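PDB 3GFV: uncharacterized ABC transporter solute-binding protein yclQ from Bacillus subtilis subsp. subtilis str. 168, which binds iron-free and ferric petrobactin and the precursor 3,4-dihydroxybenzoic acid, and serves the YclNOPQ ABC transporter in the uptake of ferric petrobactin. Local coordinates for residues Leu45-Leu48 against Asp49-Leu53; Glu137-Gly140 against Lys141-Lys145; Val163-Thr166 against Ala167-Asn171; Tyr193-His197 against Asp198-Val202; Ile234-Gly237 against Thr238-Glu242. One frame throughout, in Å; residues are numbered along the deposited sequence.

Along the chain the five contacts follow one another, each local to a helix end, contacts 4 and 5 taking in whole short helices. Contacts 1 and 2 sit in the N-terminal half, on helices 42-50 and 128-142; their centres are 11 Å apart and they touch, with F143 against L48 and L53. Contact 3 closes the long helix 146-170, which starts just after contact 2 and runs on to contact 4, where A167 and V163 pack on F200, again 11 Å between centres. Contact 5, at the end of inner strand 230-235 of the C-terminal sheet, meets contact 4 through Y193 and I234, their centres 22 Å apart. This fits a two-lobed binding protein spanned by one long helix.

Contact 1: residues Leu45-Leu48 against Asp49-Leu53; sequences LDTL and DKLGL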
# COMPACT_ATOMS: atom_id res chain seq x y z
N LEU A 45 5.24 -8.85 -1.25
CA LEU A 45 6.44 -9.26 -0.53
C LEU A 45 6.19 -9.44 0.97
O LEU A 45 6.68 -10.39 1.58
CB LEU A 45 7.59 -8.26 -0.79
CG LEU A 45 8.94 -8.63 -0.16
CD1 LEU A 45 9.46 -10.01 -0.64
CD2 LEU A 45 9.96 -7.52 -0.47
N ASP A 46 5.42 -8.53 1.56
CA ASP A 46 5.21 -8.59 3.00
C ASP A 46 4.22 -9.69 3.38
O ASP A 46 4.30 -10.24 4.49
CB ASP A 46 4.95 -7.20 3.65
CG ASP A 46 3.50 -6.69 3.51
OD1 ASP A 46 3.35 -5.47 3.25
OD2 ASP A 46 2.53 -7.46 3.73
N THR A 47 3.33 -10.04 2.46
CA THR A 47 2.49 -11.22 2.67
C THR A 47 3.38 -12.48 2.65
O THR A 47 3.27 -13.31 3.54
CB THR A 47 1.35 -11.32 1.64
OG1 THR A 47 0.42 -10.24 1.85
CG2 THR A 47 0.58 -12.67 1.77
N LEU A 48 4.27 -12.59 1.67
CA LEU A 48 5.19 -13.72 1.67
C LEU A 48 5.97 -13.79 2.99
O LEU A 48 6.14 -14.87 3.57
CB LEU A 48 6.14 -13.61 0.47
CG LEU A 48 5.50 -13.80 -0.90
CD1 LEU A 48 6.50 -13.45 -2.01
CD2 LEU A 48 4.97 -15.22 -1.08
N ASP A 49 6.41 -12.64 3.48
CA ASP A 49 7.17 -12.60 4.73
C ASP A 49 6.34 -13.07 5.91
O ASP A 49 6.81 -13.85 6.74
CB ASP A 49 7.70 -11.19 5.02
CG ASP A 49 8.54 -11.14 6.29
OD1 ASP A 49 9.68 -11.65 6.26
OD2 ASP A 49 8.05 -10.60 7.31
N LYS A 50 5.10 -12.59 6.00
CA LYS A 50 4.20 -12.97 7.09
C LYS A 50 3.96 -14.49 7.10
O LYS A 50 3.79 -15.11 8.16
CB LYS A 50 2.87 -12.24 6.95
CG LYS A 50 1.85 -12.57 8.04
CD LYS A 50 2.27 -12.00 9.38
CE LYS A 50 1.32 -12.42 10.50
NZ LYS A 50 1.96 -12.25 11.84
N LEU A 51 3.96 -15.08 5.92
CA LEU A 51 3.68 -16.51 5.78
C LEU A 51 4.95 -17.34 5.97
O LEU A 51 4.92 -18.56 5.82
CB LEU A 51 3.06 -16.80 4.42
CG LEU A 51 1.76 -16.05 4.16
CD1 LEU A 51 1.27 -16.30 2.75
CD2 LEU A 51 0.71 -16.46 5.18
N GLY A 52 6.06 -16.68 6.28
CA GLY A 52 7.33 -17.36 6.49
C GLY A 52 7.94 -17.88 5.20
O GLY A 52 8.55 -18.95 5.19
N LEU A 53 7.80 -17.13 4.12
CA LEU A 53 8.29 -17.61 2.82
C LEU A 53 9.47 -16.80 2.29
O LEU A 53 9.67 -16.76 1.08
CB LEU A 53 7.17 -17.58 1.78
CG LEU A 53 6.02 -18.56 2.05
CD1 LEU A 53 4.81 -18.18 1.23
CD2 LEU A 53 6.47 -19.99 1.75
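L48 and L53 face each other across a Schellman motif that closes helix 42-50. The evidence is a pair of backbone bonds that fold back into the last turn: L53 N donates to L48 O at 2.9 Å, and G52 N donates to D49 O at 3.0 Å. G52 carries the positive phi of 72° that turns the chain, a value that favours glycine. Upstream of the cap the ordinary helical pattern persists, with K50 N bonded to D46 O (2.9 Å) and L51 N to T47 O (3.0 Å).

Two apolar pairs accompany this turn. CD2 of L48 meets CD1 of L53 at 3.8 Å, the two side chains crossing at about a right angle and meeting through one methyl of each. T47 and L51 run alongside each other and point the same way. T47 turns its methyl CG2 opposite the backbone N, bringing it to 3.8 Å from L51 CD1, while its hydroxyl OG1 is bonded to L281 N. L51 also lays CG against the carbonyl oxygen of T47 (3.2 Å). T47 and L51 pack on I139 of helix 128-142, L53 on F143 and L48 on both; Y68, S283 and the N-H of E282 hold the carboxylate of D46. A Schellman end with glycine at the positive-phi position here finishes the helix of a beta-alpha-beta unit, between strands 37-39 and 57-60.

Contact 2: residues Glu137-Gly140 against Lys141-Lys145; sequences ETIG and KIFDK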
# COMPACT_ATOMS: atom_id res chain seq x y z
N GLU A 137 -5.39 -14.42 -0.85
CA GLU A 137 -5.83 -15.80 -1.07
C GLU A 137 -5.07 -16.48 -2.21
O GLU A 137 -4.84 -17.71 -2.17
CB GLU A 137 -7.33 -15.86 -1.31
CG GLU A 137 -8.11 -15.51 -0.06
CD GLU A 137 -9.59 -15.39 -0.30
OE1 GLU A 137 -10.00 -15.27 -1.47
OE2 GLU A 137 -10.35 -15.41 0.70
N THR A 138 -4.71 -15.70 -3.22
CA THR A 138 -3.94 -16.22 -4.36
C THR A 138 -2.57 -16.67 -3.88
O THR A 138 -2.10 -17.75 -4.23
CB THR A 138 -3.82 -15.16 -5.49
OG1 THR A 138 -5.05 -15.12 -6.23
CG2 THR A 138 -2.67 -15.49 -6.45
N ILE A 139 -1.92 -15.84 -3.07
CA ILE A 139 -0.64 -16.23 -2.49
C ILE A 139 -0.79 -17.49 -1.63
O ILE A 139 0.02 -18.42 -1.72
CB ILE A 139 -0.01 -15.06 -1.72
CG1 ILE A 139 0.38 -13.96 -2.71
CG2 ILE A 139 1.21 -15.52 -0.94
CD1 ILE A 139 0.93 -12.68 -2.07
N GLY A 140 -1.84 -17.53 -0.82
CA GLY A 140 -2.12 -18.73 -0.05
C GLY A 140 -2.22 -19.99 -0.89
O GLY A 140 -1.68 -21.05 -0.53
N LYS A 141 -2.91 -19.89 -2.02
CA LYS A 141 -3.11 -21.05 -2.89
C LYS A 141 -1.80 -21.50 -3.53
O LYS A 141 -1.52 -22.71 -3.60
CB LYS A 141 -4.15 -20.77 -3.96
CG LYS A 141 -5.59 -20.79 -3.46
CD LYS A 141 -6.53 -20.15 -4.47
CE LYS A 141 -7.99 -20.18 -4.01
NZ LYS A 141 -8.20 -19.57 -2.66
N ILE A 142 -1.01 -20.54 -4.00
CA ILE A 142 0.25 -20.87 -4.67
C ILE A 142 1.23 -21.58 -3.74
O ILE A 142 1.93 -22.52 -4.16
CB ILE A 142 0.93 -19.60 -5.26
CG1 ILE A 142 0.10 -19.07 -6.44
CG2 ILE A 142 2.36 -19.92 -5.71
CD1 ILE A 142 0.36 -17.61 -6.79
N PHE A 143 1.29 -21.15 -2.49
CA PHE A 143 2.27 -21.68 -1.53
C PHE A 143 1.72 -22.62 -0.46
O PHE A 143 2.39 -22.89 0.54
CB PHE A 143 3.00 -20.50 -0.86
CG PHE A 143 3.75 -19.65 -1.83
CD1 PHE A 143 5.05 -19.97 -2.20
CD2 PHE A 143 3.16 -18.52 -2.39
CE1 PHE A 143 5.75 -19.17 -3.10
CE2 PHE A 143 3.85 -17.72 -3.30
CZ PHE A 143 5.15 -18.06 -3.66
N ASP A 144 0.51 -23.12 -0.67
CA ASP A 144 -0.11 -24.04 0.26
C ASP A 144 -0.20 -23.46 1.66
O ASP A 144 0.16 -24.13 2.64
CB ASP A 144 0.70 -25.36 0.29
CG ASP A 144 -0.16 -26.58 0.08
OD1 ASP A 144 -1.30 -26.43 -0.42
OD2 ASP A 144 0.31 -27.69 0.41
N LYS A 145 -0.68 -22.22 1.76
CA LYS A 145 -0.84 -21.52 3.03
C LYS A 145 -2.26 -20.98 3.15
O LYS A 145 -2.50 -19.92 3.75
CB LYS A 145 0.14 -20.35 3.10
CG LYS A 145 1.60 -20.74 3.09
CD LYS A 145 2.04 -21.22 4.46
CE LYS A 145 3.54 -21.52 4.47
NZ LYS A 145 4.07 -21.53 5.86
O HOH W 1 -5.99 -19.05 -0.09
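I139 and F143 form a one-turn packing contact at the C-terminal end of helix 128-142, where the chain turns toward helix 146-170. CG2 of I139 reaches CD2 of F143 at 3.9 Å, the two side chains crossing at a slant. Round the ring, the carbonyl oxygen of I139 lies at the edge, in plane, 3.2 Å from CD2, and CG2 of I142 sits over the rim of one face. The same oxygen accepts the N-H of F143 (3.1 Å), one carbonyl thus serving backbone and ring.

One residue back, T138 and I142 point the same way, and CG2 of T138 touches CD1 of I142 at 3.7 Å. With T138 OG1 beside the backbone N (chi1 -78°), CG2 stands anti to that nitrogen and points to I142; the hydroxyl bonds S134 O. On the outer face the aliphatic part of K141 lies over E137 O, its CG 3.4 Å away, and a water donates to that oxygen at 2.7 Å and links only weakly to K141 NZ. The turn is closed by K145 N, which gives G140 O a nearly straight bond (2.8 Å, 170°) in the carbonyl plane, on a lone pair, after D144 takes a positive phi of 56°. I139 and F143 are covered by helix 42-50, T138 and I142 by V19 of strand 16-21, and K145 NZ bonds L51 O.

Contact 3: residues Val163-Thr166 against Ala167-Asn171; sequences VKKT and AEKLN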
# COMPACT_ATOMS: atom_id res chain seq x y z
N VAL A 163 -11.49 -0.44 14.14
CA VAL A 163 -11.13 0.94 13.80
C VAL A 163 -12.34 1.68 13.24
O VAL A 163 -12.53 2.87 13.52
CB VAL A 163 -9.91 1.04 12.84
CG1 VAL A 163 -10.28 0.56 11.45
CG2 VAL A 163 -9.40 2.51 12.77
N LYS A 164 -13.16 0.97 12.49
CA LYS A 164 -14.36 1.57 11.93
C LYS A 164 -15.31 2.00 13.04
O LYS A 164 -15.89 3.10 12.99
CB LYS A 164 -15.04 0.62 10.94
CG LYS A 164 -16.35 1.12 10.39
CD LYS A 164 -16.86 0.22 9.26
CE LYS A 164 -18.38 0.27 9.19
NZ LYS A 164 -18.88 0.34 7.80
N LYS A 165 -15.47 1.15 14.05
CA LYS A 165 -16.32 1.51 15.19
C LYS A 165 -15.78 2.76 15.89
O LYS A 165 -16.54 3.69 16.20
CB LYS A 165 -16.49 0.33 16.16
CG LYS A 165 -17.55 0.57 17.20
CD LYS A 165 -17.99 -0.71 17.89
CE LYS A 165 -19.05 -1.45 17.08
NZ LYS A 165 -19.54 -2.64 17.82
N THR A 166 -14.47 2.81 16.10
CA THR A 166 -13.81 3.97 16.69
C THR A 166 -14.04 5.21 15.84
O THR A 166 -14.37 6.29 16.35
CB THR A 166 -12.30 3.72 16.83
OG1 THR A 166 -12.07 2.63 17.74
CG2 THR A 166 -11.58 4.96 17.33
N ALA A 167 -13.85 5.07 14.53
CA ALA A 167 -14.02 6.22 13.63
C ALA A 167 -15.45 6.76 13.70
O ALA A 167 -15.66 7.97 13.70
CB ALA A 167 -13.66 5.85 12.20
N GLU A 168 -16.42 5.86 13.74
CA GLU A 168 -17.82 6.26 13.72
C GLU A 168 -18.29 6.84 15.06
O GLU A 168 -19.19 7.68 15.09
CB GLU A 168 -18.71 5.11 13.23
CG GLU A 168 -18.48 4.84 11.73
CD GLU A 168 -19.20 3.61 11.18
OE1 GLU A 168 -19.76 2.84 11.98
OE2 GLU A 168 -19.21 3.44 9.94
N LYS A 169 -17.66 6.41 16.15
CA LYS A 169 -17.97 6.96 17.47
C LYS A 169 -17.66 8.44 17.60
O LYS A 169 -18.34 9.16 18.34
CB LYS A 169 -17.21 6.21 18.57
CG LYS A 169 -18.00 5.09 19.22
CD LYS A 169 -17.11 4.03 19.87
CE LYS A 169 -17.99 2.94 20.49
NZ LYS A 169 -17.35 1.62 20.73
N LEU A 170 -16.64 8.90 16.89
CA LEU A 170 -16.08 10.23 17.09
C LEU A 170 -16.99 11.32 16.60
O LEU A 170 -16.98 12.42 17.15
CB LEU A 170 -14.75 10.33 16.32
CG LEU A 170 -13.57 9.65 17.00
CD1 LEU A 170 -12.38 9.66 16.04
CD2 LEU A 170 -13.20 10.37 18.28
N ASN A 171 -17.77 11.03 15.55
CA ASN A 171 -18.56 12.08 14.91
C ASN A 171 -17.66 13.21 14.46
O ASN A 171 -17.91 14.40 14.71
CB ASN A 171 -19.64 12.62 15.83
CG ASN A 171 -20.76 11.64 16.02
OD1 ASN A 171 -21.29 11.09 15.04
ND2 ASN A 171 -21.12 11.38 17.27
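The carboxylate of E168 is the flat group of this contact, and the side chain of K164 passes across it. CG of K164 lies above one face, 3.9 Å from E168 CD, while further out CE comes to 3.4 Å from OE2, approaching obliquely. The ammonium group reaches no closer: NZ of K164 is 3.8 Å from OE2 of E168, a long salt bridge. K164 sets CG anti to its backbone N (chi1 176°) while E168 keeps CG beside its own (chi1 -70°) and extends from there, and these different torsions bring the chains together over a single helical turn. Much of the contact is therefore methylene against oxygen, and the electrostatic part is probably modest on this exposed face.

These residues form the C-terminal end of helix 146-170, the long helix that spans both lobes of the binding protein. Its regular turns are documented by A167 N to V163 O at 2.8 Å and by E168 N to K164 O at 2.9 Å. Toward the end the pattern slackens: the bond from L170 N to T166 O is 3.5 Å and weak. K169 crosses K165 with its NZ 3.7 Å from K165 CG, so the ammonium group rests against aliphatic carbon, and the two charged nitrogens stay 5.6 Å apart. T166 turns OG1 back to bond D162 O. On the inner side V163, A167 and L170 face L295 of helix 281-296, and A167 also packs on V202.

Contact 4: residues Tyr193-His197 against Asp198-Val202; sequences YGLIH and DVFGV
L195 and F200 pack side by side where the short helix 195-198 ends in a glycine turn, on the way to strand 203-204 of the C-terminal sheet. The bump is CD1 of L195, set against the far end of the phenyl ring, 3.8 Å from F200 CZ; the carbonyl oxygen of L195 lies over one face of that ring. L195 holds CG in the crowded position between backbone N and carbonyl carbon (chi1 82°), which directs CD1 to the ring; separately, its CB meets CG2 of V199 at 3.8 Å. I196 and V202 lie alongside, pointing the same way, their CG2 methyls 3.9 Å apart. F200 fills a hollow lined by M284, I288 and V291 of helix 281-296.

The backbone bends back in the same turn: L195 O accepts from V199 N and F200 N, the latter at 2.9 Å, and G201 turns the chain with positive phi, so that V202 N can bond I196 O (3.1 Å). A water donates to both H197 O and V202 O. The H197 imidazole bridges the turn: ND1 donates to V202 O at 2.8 Å, with the oxygen in the ring plane but the nitrogen 49° out of the carbonyl plane.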
# COMPACT_ATOMS: atom_id res chain seq x y z
N TYR A 193 -5.48 6.45 -1.53
CA TYR A 193 -5.51 6.32 -0.08
C TYR A 193 -6.93 6.38 0.47
O TYR A 193 -7.15 6.61 1.67
CB TYR A 193 -4.62 7.39 0.59
CG TYR A 193 -3.20 7.39 0.08
CD1 TYR A 193 -2.38 6.27 0.23
CD2 TYR A 193 -2.67 8.49 -0.58
CE1 TYR A 193 -1.08 6.26 -0.27
CE2 TYR A 193 -1.38 8.49 -1.06
CZ TYR A 193 -0.59 7.38 -0.90
OH TYR A 193 0.71 7.37 -1.38
N GLY A 194 -7.88 6.14 -0.42
CA GLY A 194 -9.28 6.08 -0.06
C GLY A 194 -9.63 5.10 1.05
O GLY A 194 -10.67 5.25 1.69
N LEU A 195 -8.80 4.08 1.28
CA LEU A 195 -9.16 3.08 2.29
C LEU A 195 -9.39 3.67 3.68
O LEU A 195 -10.12 3.09 4.49
CB LEU A 195 -8.15 1.91 2.34
CG LEU A 195 -6.85 2.11 3.13
CD1 LEU A 195 -6.18 0.74 3.28
CD2 LEU A 195 -5.94 3.08 2.41
N ILE A 196 -8.78 4.82 3.97
CA ILE A 196 -8.97 5.46 5.27
C ILE A 196 -10.46 5.76 5.46
O ILE A 196 -11.00 5.63 6.57
CB ILE A 196 -8.10 6.72 5.38
CG1 ILE A 196 -6.63 6.31 5.59
CG2 ILE A 196 -8.58 7.60 6.52
CD1 ILE A 196 -5.59 7.44 5.38
N HIS A 197 -11.13 6.10 4.37
CA HIS A 197 -12.59 6.28 4.37
C HIS A 197 -13.36 5.02 4.02
O HIS A 197 -14.36 4.68 4.69
CB HIS A 197 -12.98 7.39 3.40
CG HIS A 197 -12.20 8.64 3.59
ND1 HIS A 197 -12.30 9.41 4.74
CD2 HIS A 197 -11.32 9.29 2.79
CE1 HIS A 197 -11.51 10.46 4.63
NE2 HIS A 197 -10.90 10.41 3.46
N ASP A 198 -12.93 4.32 2.96
CA ASP A 198 -13.72 3.24 2.39
C ASP A 198 -13.69 1.99 3.26
O ASP A 198 -14.64 1.21 3.28
CB ASP A 198 -13.20 2.88 1.00
CG ASP A 198 -13.23 4.06 0.04
OD1 ASP A 198 -14.16 4.90 0.16
OD2 ASP A 198 -12.33 4.16 -0.80
N VAL A 199 -12.60 1.80 3.98
CA VAL A 199 -12.38 0.57 4.73
C VAL A 199 -12.39 0.86 6.22
O VAL A 199 -13.09 0.20 6.98
CB VAL A 199 -11.05 -0.08 4.33
CG1 VAL A 199 -10.80 -1.34 5.13
CG2 VAL A 199 -11.08 -0.42 2.84
N PHE A 200 -11.64 1.89 6.63
CA PHE A 200 -11.47 2.18 8.05
C PHE A 200 -12.59 3.04 8.62
O PHE A 200 -12.65 3.27 9.83
CB PHE A 200 -10.13 2.89 8.34
CG PHE A 200 -8.92 2.11 7.90
CD1 PHE A 200 -9.01 0.74 7.67
CD2 PHE A 200 -7.69 2.75 7.71
CE1 PHE A 200 -7.89 0.03 7.26
CE2 PHE A 200 -6.55 2.05 7.30
CZ PHE A 200 -6.65 0.68 7.07
N GLY A 201 -13.45 3.56 7.74
CA GLY A 201 -14.68 4.20 8.21
C GLY A 201 -14.60 5.67 8.61
O GLY A 201 -15.56 6.21 9.17
N VAL A 202 -13.48 6.33 8.34
CA VAL A 202 -13.35 7.76 8.68
C VAL A 202 -14.26 8.57 7.77
O VAL A 202 -14.21 8.44 6.54
CB VAL A 202 -11.87 8.27 8.58
CG1 VAL A 202 -11.79 9.79 8.82
CG2 VAL A 202 -10.95 7.49 9.58
O HOH W 2 -16.40 6.65 5.21
O HOH W 3 -16.13 2.56 5.57

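Contact 5: residues Ile234-Gly237 against Thr238-Glu242; sequences IDRG and TAIGE
Between D235 and E242 the chain leaves strand 230-235, makes a short helix 236-240 and turns out of it at G241, where phi is 92°. D235 caps the start: its OD1 accepts the N-H of T238 at 3.0 Å, reached from above the carboxylate plane, and its carbonyl O accepts A239 N at 3.0 Å. The carboxylate is also fixed from outside, because OD2 bonds S245 N and T246 OG1. D235 and T238 cross at about a right angle, with T238 OG1 3.3 Å from D235 CG; that hydroxyl finds its hydrogen-bond partner in S244 OG.

An N-capped start and a Schellman finish thus bracket only a few residues. At the far end E242 N bonds G237 O at 2.8 Å, and G241 N bonds T238 O weakly; the backbone conformation of G241 is one that glycine, having no side chain to collide with the preceding carbonyl oxygen, adopts readily. This helix sits at the C-terminal end of a parallel strand of the sheet, where strand 230-235 pairs with 173-180.

R236 and I240 make the side-chain contact one turn apart. R236 runs fully extended to NE, and the methyl CD1 of I240 lies over one face of its guanidinium, 3.6 Å from NH1. I240 puts CG1 between its backbone N and carbonyl carbon (chi1 66°), which draws it in against R236 O (3.3 Å). The polar rim of the guanidinium is tied down elsewhere, NE to Y275 OH and NH1 to N180 OD1. A phosphate ion, probably from the crystallisation liquor, lies about 5 Å from the R236 side chain.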
# COMPACT_ATOMS: atom_id res chain seq x y z
N ILE A 234 0.78 12.11 4.24
CA ILE A 234 1.82 11.24 3.66
C ILE A 234 2.79 12.17 2.97
O ILE A 234 2.37 13.11 2.30
CB ILE A 234 1.21 10.26 2.65
CG1 ILE A 234 0.32 9.27 3.39
CG2 ILE A 234 2.29 9.48 1.89
CD1 ILE A 234 -0.73 8.68 2.51
N ASP A 235 4.08 11.93 3.15
CA ASP A 235 5.08 12.78 2.50
C ASP A 235 5.81 12.00 1.41
O ASP A 235 6.62 11.12 1.70
CB ASP A 235 6.07 13.29 3.52
CG ASP A 235 6.89 14.45 2.98
OD1 ASP A 235 7.47 14.30 1.89
OD2 ASP A 235 6.89 15.52 3.61
N ARG A 236 5.51 12.33 0.15
CA ARG A 236 6.10 11.58 -0.97
C ARG A 236 7.62 11.76 -0.99
O ARG A 236 8.36 10.82 -1.30
CB ARG A 236 5.51 12.04 -2.30
CG ARG A 236 6.09 11.30 -3.51
CD ARG A 236 5.50 11.79 -4.82
NE ARG A 236 6.11 11.11 -5.97
CZ ARG A 236 7.21 11.53 -6.59
NH1 ARG A 236 7.83 12.64 -6.20
NH2 ARG A 236 7.69 10.84 -7.63
N GLY A 237 8.07 12.96 -0.66
CA GLY A 237 9.50 13.23 -0.62
C GLY A 237 10.17 12.30 0.38
O GLY A 237 11.16 11.64 0.06
N THR A 238 9.62 12.23 1.58
CA THR A 238 10.20 11.37 2.61
C THR A 238 10.23 9.93 2.14
O THR A 238 11.21 9.21 2.36
CB THR A 238 9.42 11.48 3.93
OG1 THR A 238 9.41 12.85 4.35
CG2 THR A 238 10.08 10.63 5.01
N ALA A 239 9.16 9.52 1.47
CA ALA A 239 9.02 8.13 1.01
C ALA A 239 10.14 7.71 0.07
O ALA A 239 10.60 6.55 0.10
CB ALA A 239 7.68 7.95 0.34
N ILE A 240 10.55 8.63 -0.79
CA ILE A 240 11.51 8.30 -1.83
C ILE A 240 12.92 8.84 -1.60
O ILE A 240 13.78 8.68 -2.46
CB ILE A 240 11.02 8.78 -3.21
CG1 ILE A 240 10.96 10.31 -3.27
CG2 ILE A 240 9.66 8.17 -3.53
CD1 ILE A 240 10.57 10.83 -4.63
N GLY A 241 13.16 9.48 -0.46
CA GLY A 241 14.49 9.97 -0.16
C GLY A 241 14.77 11.41 -0.59
O GLY A 241 15.92 11.84 -0.66
N GLU A 242 13.72 12.16 -0.89
CA GLU A 242 13.91 13.56 -1.25
C GLU A 242 13.53 14.38 -0.03
O GLU A 242 13.17 13.81 1.01
CB GLU A 242 13.06 13.91 -2.47
CG GLU A 242 13.55 13.22 -3.74
CD GLU A 242 14.99 13.60 -4.08
OE1 GLU A 242 15.29 14.81 -4.12
OE2 GLU A 242 15.82 12.68 -4.31